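Long-range contact in deseasin MCP-01 (Pseudoalteromonas sp., PDB 3VV3), which is a subtilisin-family serine protease that degrades collagen, its catalytic domain carrying bound calcium ions: residues 168-173 with 272-277. Sequence-based numbering, arbitrary orientation.
Sequences VLNNSW and ATPHVA
In the subtilisin-like fold, strand 166-171 of the parallel sheet is covered by helix 269-284, which probably presents the nucleophile Ser270 near its N-terminus. The axes of strand 168-171 and helix 272-277 approach to 8.1 Å and run nearly antiparallel, at 175°, and Val168, Asn170 and Ser172 face the helix. Asn170 fills the middle: with CG anti to the backbone N (chi1 -176°), its amide reaches the helix, where ND2 lies 3.1 Å from Pro274 CA and 3.3 Å from Thr273 CG2. ND2 also comes within 3.2 Å of Pro274 N, but that tertiary amide nitrogen is no acceptor, and the side chain simply packs. Ala277 CB sits 3.5 Å from the same ND2 and 3.8 Å from Val168 CG1. Ser172 OG rests 3.6 Å from Thr273 CB and hydrogen-bonds to Ser270 O; OD1 of Asn170, 3.0 Å from Ser172 OG, is an alternative acceptor. Cut back to an alanine, Asn170 would probably open a gap against Thr273, Pro274 and Ala277 and leave Ser172 OG without its second possible acceptor. Strand 195-199 adjoins Thr273, helix 105-114 meets Pro274 and Ser172, and strand 45-50 borders Val168 and Ser172; the contact is buried near the chain's centre.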
loop_
_atom_site.group_PDB
_atom_site.type_symbol
_atom_site.label_atom_id
_atom_site.label_comp_id
_atom_site.label_asym_id
_atom_site.label_seq_id
_atom_site.Cartn_x
_atom_site.Cartn_y
_atom_site.Cartn_z
ATOM N N VAL A 168 17.363 8.620 -15.138
ATOM C CA VAL A 168 16.129 7.889 -14.838
ATOM C C VAL A 168 15.666 8.196 -13.426
ATOM O O VAL A 168 16.453 8.117 -12.480
ATOM C CB VAL A 168 16.309 6.357 -14.958
ATOM C CG1 VAL A 168 14.983 5.648 -14.626
ATOM C CG2 VAL A 168 16.800 5.961 -16.354
ATOM N N LEU A 169 14.394 8.567 -13.291
ATOM C CA LEU A 169 13.779 8.756 -11.983
ATOM C C LEU A 169 12.634 7.777 -11.808
ATOM O O LEU A 169 11.793 7.613 -12.702
ATOM C CB LEU A 169 13.240 10.179 -11.824
ATOM C CG LEU A 169 14.301 11.266 -11.814
ATOM C CD1 LEU A 169 13.621 12.632 -11.762
ATOM C CD2 LEU A 169 15.233 11.050 -10.621
ATOM N N ASN A 170 12.610 7.130 -10.649
ATOM C CA ASN A 170 11.521 6.239 -10.291
ATOM C C ASN A 170 10.542 6.946 -9.363
ATOM O O ASN A 170 10.920 7.415 -8.279
ATOM C CB ASN A 170 12.070 4.991 -9.610
ATOM C CG ASN A 170 10.988 3.988 -9.303
ATOM O OD1 ASN A 170 10.308 4.073 -8.276
ATOM N ND2 ASN A 170 10.803 3.048 -10.201
ATOM N N ASN A 171 9.284 7.025 -9.788
ATOM C CA ASN A 171 8.256 7.708 -9.015
ATOM C C ASN A 171 7.075 6.803 -8.717
ATOM O O ASN A 171 6.048 6.857 -9.403
ATOM C CB ASN A 171 7.807 8.971 -9.751
ATOM C CG ASN A 171 8.966 9.900 -10.040
ATOM O OD1 ASN A 171 9.583 9.837 -11.112
ATOM N ND2 ASN A 171 9.297 10.736 -9.073
ATOM N N SER A 172 7.254 5.954 -7.707
ATOM C CA SER A 172 6.227 5.004 -7.272
ATOM C C SER A 172 5.333 5.649 -6.229
ATOM O O SER A 172 5.282 5.216 -5.071
ATOM C CB SER A 172 6.877 3.744 -6.702
ATOM O OG SER A 172 7.533 3.008 -7.726
ATOM N N TRP A 173 4.652 6.708 -6.648
ATOM C CA TRP A 173 3.793 7.484 -5.771
ATOM C C TRP A 173 2.786 8.236 -6.617
ATOM O O TRP A 173 2.961 8.377 -7.825
ATOM C CB TRP A 173 4.603 8.470 -4.908
ATOM C CG TRP A 173 5.532 9.403 -5.671
ATOM C CD1 TRP A 173 6.838 9.165 -6.007
ATOM C CD2 TRP A 173 5.231 10.721 -6.158
ATOM N NE1 TRP A 173 7.359 10.245 -6.682
ATOM C CE2 TRP A 173 6.395 11.212 -6.786
ATOM C CE3 TRP A 173 4.090 11.529 -6.129
ATOM C CZ2 TRP A 173 6.449 12.470 -7.387
ATOM C CZ3 TRP A 173 4.150 12.787 -6.721
ATOM C CH2 TRP A 173 5.317 13.238 -7.343
ATOM N N ALA A 272 5.526 -2.167 -10.348
ATOM C CA ALA A 272 5.707 -2.245 -11.796
ATOM C C ALA A 272 6.686 -1.165 -12.263
ATOM O O ALA A 272 7.551 -1.404 -13.107
ATOM C CB ALA A 272 4.354 -2.086 -12.510
ATOM N N THR A 273 6.530 0.030 -11.703
ATOM C CA THR A 273 7.350 1.181 -12.060
ATOM C C THR A 273 8.867 0.912 -12.017
ATOM O O THR A 273 9.574 1.219 -12.989
ATOM C CB THR A 273 6.922 2.395 -11.199
ATOM O OG1 THR A 273 5.559 2.711 -11.524
ATOM C CG2 THR A 273 7.788 3.619 -11.453
ATOM N N PRO A 274 9.371 0.325 -10.917
ATOM C CA PRO A 274 10.818 0.062 -10.851
ATOM C C PRO A 274 11.322 -1.035 -11.795
ATOM O O PRO A 274 12.512 -1.037 -12.093
ATOM C CB PRO A 274 11.050 -0.317 -9.377
ATOM C CG PRO A 274 9.715 -0.807 -8.904
ATOM C CD PRO A 274 8.720 0.091 -9.613
ATOM N N HIS A 275 10.468 -1.945 -12.266
ATOM C CA HIS A 275 10.920 -2.837 -13.335
ATOM C C HIS A 275 11.275 -1.997 -14.562
ATOM O O HIS A 275 12.296 -2.232 -15.225
ATOM C CB HIS A 275 9.863 -3.889 -13.699
ATOM C CG HIS A 275 9.684 -4.949 -12.654
ATOM N ND1 HIS A 275 10.393 -6.135 -12.657
ATOM C CD2 HIS A 275 8.884 -4.991 -11.563
ATOM C CE1 HIS A 275 10.031 -6.861 -11.614
ATOM N NE2 HIS A 275 9.113 -6.189 -10.936
ATOM N N VAL A 276 10.426 -1.009 -14.850
ATOM C CA VAL A 276 10.642 -0.130 -15.998
ATOM C C VAL A 276 11.823 0.825 -15.786
ATOM O O VAL A 276 12.662 0.995 -16.684
ATOM C CB VAL A 276 9.365 0.662 -16.369
ATOM C CG1 VAL A 276 9.653 1.623 -17.522
ATOM C CG2 VAL A 276 8.240 -0.303 -16.741
ATOM N N ALA A 277 11.908 1.434 -14.606
ATOM C CA ALA A 277 13.053 2.290 -14.311
ATOM C C ALA A 277 14.342 1.473 -14.370
ATOM O O ALA A 277 15.359 1.919 -14.920
ATOM C CB ALA A 277 12.905 2.960 -12.943
#